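Local coordinates for endoglucanase (Bacillus akibai, PDB 1UWW), which hydrolyses internal beta-1,4-glucosidic linkages of cellulose and related glucans, the part described here being its family 28 carbohydrate-binding module, specific for non-crystalline cellulose, at residues Leu53-Gly58 with Gly179-Asp184; Asp92-Pro97 with Asn140-Tyr145. All blocks are in the same frame, centred on the assembly; numbering follows the deposited sequence.

Interaction 1: residues Leu53-Gly58 with Gly179-Asp184. With CA (calcium ion), chain C.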
loop_
_atom_site.group_PDB
_atom_site.type_symbol
_atom_site.label_atom_id
_atom_site.label_comp_id
_atom_site.label_asym_id
_atom_site.label_seq_id
_atom_site.Cartn_x
_atom_site.Cartn_y
_atom_site.Cartn_z
ATOM N N LEU A 53 19.456 10.308 8.774
ATOM C CA LEU A 53 18.584 11.421 8.395
ATOM C C LEU A 53 17.374 11.401 9.350
ATOM O O LEU A 53 16.755 10.364 9.529
ATOM C CB LEU A 53 18.112 11.223 6.968
ATOM C CG LEU A 53 17.245 12.330 6.368
ATOM C CD1 LEU A 53 18.030 13.611 6.195
ATOM C CD2 LEU A 53 16.643 11.872 5.051
ATOM N N SER A 54 17.000 12.542 9.923
ATOM C CA SER A 54 15.998 12.590 10.994
ATOM C C SER A 54 15.093 13.806 10.933
ATOM O O SER A 54 15.502 14.874 10.488
ATOM C CB SER A 54 16.733 12.493 12.344
ATOM O OG SER A 54 15.871 12.340 13.440
ATOM N N TRP A 55 13.849 13.606 11.348
ATOM C CA TRP A 55 12.911 14.716 11.552
ATOM C C TRP A 55 11.955 14.293 12.656
ATOM O O TRP A 55 11.850 13.129 12.991
ATOM C CB TRP A 55 12.199 15.093 10.242
ATOM C CG TRP A 55 11.280 14.048 9.694
ATOM C CD1 TRP A 55 9.924 14.015 9.833
ATOM C CD2 TRP A 55 11.628 12.896 8.887
ATOM N NE1 TRP A 55 9.415 12.910 9.192
ATOM C CE2 TRP A 55 10.433 12.217 8.593
ATOM C CE3 TRP A 55 12.829 12.367 8.405
ATOM C CZ2 TRP A 55 10.399 11.052 7.814
ATOM C CZ3 TRP A 55 12.788 11.194 7.641
ATOM C CH2 TRP A 55 11.586 10.562 7.363
ATOM N N GLU A 56 11.208 15.247 13.194
ATOM C CA GLU A 56 10.159 14.951 14.149
ATOM C C GLU A 56 8.856 15.611 13.734
ATOM O O GLU A 56 8.839 16.646 13.081
ATOM C CB GLU A 56 10.554 15.250 15.590
ATOM C CG GLU A 56 10.971 16.622 15.961
ATOM C CD GLU A 56 11.230 16.716 17.485
ATOM O OE1 GLU A 56 11.517 15.684 18.170
ATOM O OE2 GLU A 56 11.139 17.821 18.001
ATOM N N PHE A 57 7.771 14.959 14.080
ATOM C CA PHE A 57 6.444 15.405 13.680
ATOM C C PHE A 57 5.414 14.567 14.409
ATOM O O PHE A 57 5.724 13.566 15.019
ATOM C CB PHE A 57 6.237 15.262 12.156
ATOM C CG PHE A 57 5.993 13.837 11.715
ATOM C CD1 PHE A 57 7.024 12.890 11.692
ATOM C CD2 PHE A 57 4.710 13.401 11.407
ATOM C CE1 PHE A 57 6.761 11.585 11.325
ATOM C CE2 PHE A 57 4.484 12.092 11.084
ATOM C CZ PHE A 57 5.504 11.206 11.042
ATOM N N GLY A 58 4.157 14.996 14.330
ATOM C CA GLY A 58 3.044 14.152 14.693
ATOM C C GLY A 58 1.913 14.332 13.719
ATOM O O GLY A 58 1.670 15.448 13.285
ATOM N N GLY A 179 6.627 11.966 17.355
ATOM C CA GLY A 179 7.982 11.677 17.805
ATOM C C GLY A 179 8.986 11.895 16.722
ATOM O O GLY A 179 8.726 12.585 15.754
ATOM N N ARG A 180 10.183 11.347 16.940
ATOM C CA ARG A 180 11.300 11.513 16.014
ATOM C C ARG A 180 11.499 10.214 15.248
ATOM O O ARG A 180 11.318 9.139 15.810
ATOM C CB ARG A 180 12.558 11.926 16.780
ATOM C CG ARG A 180 13.748 12.146 15.879
ATOM C CD ARG A 180 14.905 12.844 16.552
ATOM N NE ARG A 180 14.661 14.267 16.741
ATOM C CZ ARG A 180 14.724 15.181 15.789
ATOM N NH1 ARG A 180 15.082 14.881 14.549
ATOM N NH2 ARG A 180 14.457 16.457 16.059
ATOM N N VAL A 181 11.801 10.350 13.960
ATOM C CA VAL A 181 12.086 9.199 13.115
ATOM C C VAL A 181 13.456 9.418 12.478
ATOM O O VAL A 181 13.995 10.525 12.397
ATOM C CB VAL A 181 10.999 8.905 12.079
ATOM C CG1 VAL A 181 9.641 8.687 12.747
ATOM C CG2 VAL A 181 10.926 9.953 11.032
ATOM N N PHE A 182 14.026 8.308 12.029
ATOM C CA PHE A 182 15.406 8.259 11.528
ATOM C C PHE A 182 15.455 7.279 10.346
ATOM O O PHE A 182 14.897 6.181 10.422
ATOM C CB PHE A 182 16.389 7.746 12.585
ATOM C CG PHE A 182 16.311 8.433 13.944
ATOM C CD1 PHE A 182 15.301 8.106 14.872
ATOM C CD2 PHE A 182 17.283 9.334 14.312
ATOM C CE1 PHE A 182 15.257 8.700 16.116
ATOM C CE2 PHE A 182 17.251 9.934 15.594
ATOM C CZ PHE A 182 16.260 9.606 16.477
ATOM N N VAL A 183 16.170 7.661 9.297
ATOM C CA VAL A 183 16.390 6.832 8.101
ATOM C C VAL A 183 17.892 6.684 7.876
ATOM O O VAL A 183 18.625 7.663 7.863
ATOM C CB VAL A 183 15.751 7.546 6.884
ATOM C CG1 VAL A 183 16.177 6.937 5.545
ATOM C CG2 VAL A 183 14.230 7.592 7.016
ATOM N N ASP A 184 18.342 5.452 7.658
ATOM C CA ASP A 184 19.766 5.208 7.399
ATOM C C ASP A 184 19.957 4.128 6.327
ATOM O O ASP A 184 19.113 3.273 6.128
ATOM C CB ASP A 184 20.494 4.818 8.686
ATOM C CG ASP A 184 21.992 5.098 8.659
ATOM O OD1 ASP A 184 22.553 5.655 7.683
ATOM O OD2 ASP A 184 22.650 4.810 9.698
HETATM CA CA CA C . 24.615 6.086 8.969
HETATM O O HOH W 1 15.524 17.200 12.822
HETATM O O HOH W 2 14.113 17.642 18.924
HETATM O O HOH W 3 25.538 4.213 7.888
#
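Val181 O accepts two hydrogen bonds from Leu53-Gly58: Ser54 OG gives the shorter, at 2.8 Å, and Trp55 N the longer, the two donors approaching from opposite faces of the carbonyl plane. Both strands belong to the six-stranded antiparallel sheet of a beta-sandwich, the fold of this carbohydrate-binding module, and their axes run 163° apart. Leu53 with Val183, Trp55 with Val181 and Phe57 with Gly179 form the hydrogen-bonded pairs. Ser54 OG is placed for its double role by chi1 -172°, which turns it away from its own N; besides donating to Val181 O it accepts from Arg180 NH1 at 2.9 Å, nearly straight and in the guanidinium plane, and it sits 3.3 Å above one face of the Phe182 ring. Water 1 takes a further bond from Arg180 NH1 and passes one to Ser54 O, fixing the guanidinium rotation further. The salt bridge from Glu56 OE1 to Arg180 NH2 is long, 3.7 Å, while Glu56 CG lies over a guanidinium face. On the other side of the sheet, Trp32 and Phe170 meet the Trp55 ring edge-to-face. At the far end Asp184 chelates a calcium ion through both carboxylate oxygens, with Val21, Glu23, Ser50 and Asn51 completing the protein ligands. Within the sandwich, Val181 CG2 rests 3.5 Å from the centroid of the six-membered ring of Trp55, a CH-pi contact over the face.

Interaction 2: residues Asp92-Pro97 with Asn140-Tyr145; sequences DFYLDP and NGLYHY. With CA (calcium ion), chain D; CA (calcium ion), chain E.
His144 NE2 donates to Asp92 OD1 at 2.8 Å, and this oxygen also binds a calcium ion at 2.3 Å. The bond lies in the imidazole plane but reaches the carboxylate from above its plane, the two flat groups being 65° apart. With chi1 at -179°, His144 CG lies opposite its backbone N, and the ring extends alongside Tyr94 toward Asp92. The Tyr94 ring, pointing the same way, forms an offset stack with the imidazole: centroids 4.4 Å apart, planes at 26°, and Tyr94 CE2 over one imidazole face. The histidine is thus held by a polar bond at its edge and an aromatic ring on one face, while Asn48 hydrogen-bonds Tyr94 OH. Leu142 packs its CD1 against Tyr94 CB at 3.8 Å, next to the stack. Phe93, Leu95, Tyr143 and Tyr145 occupy the reverse face of the sheet. There Pro97 CD meets Tyr143 CD1, at the edge of the ring, at 3.8 Å, the two side chains crossing at about a right angle. Beyond the last strand pair, Asp96 OD1 and Pro97 O bind a second calcium ion, whose water 4 donates to Gly141 O at 2.7 Å and so links the metal to the turn entering the partner strand. Phe93 and Tyr145 form one hydrogen-bonded antiparallel pair and Leu95 and Tyr143 another. In the sheet, strand 88-97 lies between 142-150 and 180-189, and Phe93 and Tyr145 both pack on Ile128 of strand 120-129 in the facing sheet.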
loop_
_atom_site.group_PDB
_atom_site.type_symbol
_atom_site.label_atom_id
_atom_site.label_comp_id
_atom_site.label_asym_id
_atom_site.label_seq_id
_atom_site.Cartn_x
_atom_site.Cartn_y
_atom_site.Cartn_z
ATOM N N ASP A 92 17.242 1.251 6.862
ATOM C CA ASP A 92 16.919 1.167 8.289
ATOM C C ASP A 92 16.023 2.332 8.667
ATOM O O ASP A 92 16.313 3.474 8.338
ATOM C CB ASP A 92 18.200 1.202 9.134
ATOM C CG ASP A 92 19.067 0.025 8.881
ATOM O OD1 ASP A 92 18.622 -1.134 9.059
ATOM O OD2 ASP A 92 20.225 0.174 8.422
ATOM N N PHE A 93 14.912 2.025 9.299
ATOM C CA PHE A 93 13.953 3.040 9.726
ATOM C C PHE A 93 13.774 2.894 11.210
ATOM O O PHE A 93 13.524 1.810 11.701
ATOM C CB PHE A 93 12.619 2.836 9.038
ATOM C CG PHE A 93 11.633 3.951 9.280
ATOM C CD1 PHE A 93 11.954 5.284 9.083
ATOM C CD2 PHE A 93 10.355 3.654 9.726
ATOM C CE1 PHE A 93 11.001 6.307 9.332
ATOM C CE2 PHE A 93 9.407 4.673 9.954
ATOM C CZ PHE A 93 9.726 5.977 9.770
ATOM N N TYR A 94 13.918 3.981 11.940
ATOM C CA TYR A 94 13.786 3.945 13.385
ATOM C C TYR A 94 12.750 4.958 13.822
ATOM O O TYR A 94 12.619 6.038 13.236
ATOM C CB TYR A 94 15.087 4.288 14.092
ATOM C CG TYR A 94 16.307 3.511 13.643
ATOM C CD1 TYR A 94 17.063 3.925 12.569
ATOM C CD2 TYR A 94 16.715 2.391 14.321
ATOM C CE1 TYR A 94 18.185 3.227 12.174
ATOM C CE2 TYR A 94 17.842 1.680 13.937
ATOM C CZ TYR A 94 18.560 2.127 12.882
ATOM O OH TYR A 94 19.712 1.461 12.478
ATOM N N LEU A 95 12.016 4.594 14.850
ATOM C CA LEU A 95 11.077 5.498 15.490
ATOM C C LEU A 95 11.407 5.603 16.964
ATOM O O LEU A 95 11.605 4.601 17.644
ATOM C CB LEU A 95 9.642 5.027 15.309
ATOM C CG LEU A 95 9.233 4.753 13.862
ATOM C CD1 LEU A 95 9.378 3.291 13.564
ATOM C CD2 LEU A 95 7.830 5.220 13.572
ATOM N N ASP A 96 11.407 6.836 17.457
ATOM C CA ASP A 96 11.410 7.097 18.886
ATOM C C ASP A 96 10.160 7.910 19.194
ATOM O O ASP A 96 10.172 9.148 19.139
ATOM C CB ASP A 96 12.654 7.843 19.321
ATOM C CG ASP A 96 12.766 7.956 20.846
ATOM O OD1 ASP A 96 11.771 7.658 21.567
ATOM O OD2 ASP A 96 13.836 8.302 21.409
ATOM N N PRO A 97 9.064 7.209 19.454
ATOM C CA PRO A 97 7.815 7.929 19.720
ATOM C C PRO A 97 7.838 8.642 21.061
ATOM O O PRO A 97 8.484 8.205 22.012
ATOM C CB PRO A 97 6.751 6.830 19.746
ATOM C CG PRO A 97 7.491 5.591 20.050
ATOM C CD PRO A 97 8.892 5.749 19.536
ATOM N N ASN A 140 15.940 0.682 24.404
ATOM C CA ASN A 140 15.699 1.917 25.141
ATOM C C ASN A 140 14.818 2.938 24.401
ATOM O O ASN A 140 15.143 4.125 24.334
ATOM C CB ASN A 140 17.028 2.559 25.564
ATOM C CG ASN A 140 17.780 1.746 26.628
ATOM O OD1 ASN A 140 18.957 1.996 26.878
ATOM N ND2 ASN A 140 17.109 0.782 27.245
ATOM N N GLY A 141 13.702 2.448 23.878
ATOM C CA GLY A 141 12.701 3.290 23.255
ATOM C C GLY A 141 12.934 3.630 21.796
ATOM O O GLY A 141 12.136 4.375 21.225
ATOM N N LEU A 142 14.006 3.110 21.198
ATOM C CA LEU A 142 14.242 3.280 19.768
ATOM C C LEU A 142 13.886 1.985 19.066
ATOM O O LEU A 142 14.494 0.937 19.317
ATOM C CB LEU A 142 15.700 3.593 19.509
ATOM C CG LEU A 142 16.003 3.958 18.062
ATOM C CD1 LEU A 142 15.462 5.328 17.726
ATOM C CD2 LEU A 142 17.499 3.905 17.874
ATOM N N TYR A 143 12.883 2.046 18.206
ATOM C CA TYR A 143 12.381 0.876 17.487
ATOM C C TYR A 143 13.018 0.820 16.097
ATOM O O TYR A 143 13.038 1.823 15.410
ATOM C CB TYR A 143 10.854 0.979 17.345
ATOM C CG TYR A 143 10.125 0.958 18.668
ATOM C CD1 TYR A 143 9.900 2.127 19.370
ATOM C CD2 TYR A 143 9.689 -0.233 19.234
ATOM C CE1 TYR A 143 9.233 2.107 20.598
ATOM C CE2 TYR A 143 9.025 -0.243 20.441
ATOM C CZ TYR A 143 8.819 0.925 21.105
ATOM O OH TYR A 143 8.180 0.945 22.325
ATOM N N HIS A 144 13.500 -0.344 15.687
ATOM C CA HIS A 144 14.246 -0.532 14.435
ATOM C C HIS A 144 13.494 -1.449 13.498
ATOM O O HIS A 144 13.213 -2.587 13.829
ATOM C CB HIS A 144 15.622 -1.118 14.759
ATOM C CG HIS A 144 16.500 -1.337 13.570
ATOM N ND1 HIS A 144 17.679 -2.045 13.692
ATOM C CD2 HIS A 144 16.446 -0.904 12.290
ATOM C CE1 HIS A 144 18.282 -2.093 12.513
ATOM N NE2 HIS A 144 17.569 -1.391 11.644
ATOM N N TYR A 145 13.176 -0.922 12.322
ATOM C CA TYR A 145 12.562 -1.682 11.239
ATOM C C TYR A 145 13.518 -1.757 10.057
ATOM O O TYR A 145 14.143 -0.786 9.674
ATOM C CB TYR A 145 11.258 -1.013 10.788
ATOM C CG TYR A 145 10.251 -0.962 11.873
ATOM C CD1 TYR A 145 10.246 0.095 12.786
ATOM C CD2 TYR A 145 9.354 -2.006 12.076
ATOM C CE1 TYR A 145 9.360 0.142 13.838
ATOM C CE2 TYR A 145 8.459 -1.964 13.163
ATOM C CZ TYR A 145 8.487 -0.903 14.008
ATOM O OH TYR A 145 7.586 -0.877 15.053
HETATM CA CA CA D . 10.275 7.743 23.442
HETATM CA CA CA E . 19.749 -2.797 7.977
HETATM O O HOH W 4 10.236 5.439 22.786
HETATM O O HOH W 5 8.337 6.654 24.636
HETATM O O HOH W 6 12.186 7.418 24.829
HETATM O O HOH W 7 20.221 -3.271 9.744
HETATM O O HOH W 8 21.169 -4.897 7.845
#

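In the fold
From the N terminus, the chain first lays down 53-58, which waits some 120 residues for its partner 179-184. Within that long excursion comes 92-97, and 140-145 returns to it after 42 intervening residues, closing the smaller loop of interaction 2 entirely inside the larger one of interaction 1. The nesting becomes adjacency in space: strands 50-58, 180-189, 88-97 and 142-150 lie side by side in that order, so the late strand 180-189 fills the place between the two earlier ones. Its Arg180 O and Phe182 O probably accept hydrogen bonds from Asp96 N and Tyr94 N, joining both interactions into one continuous antiparallel sheet.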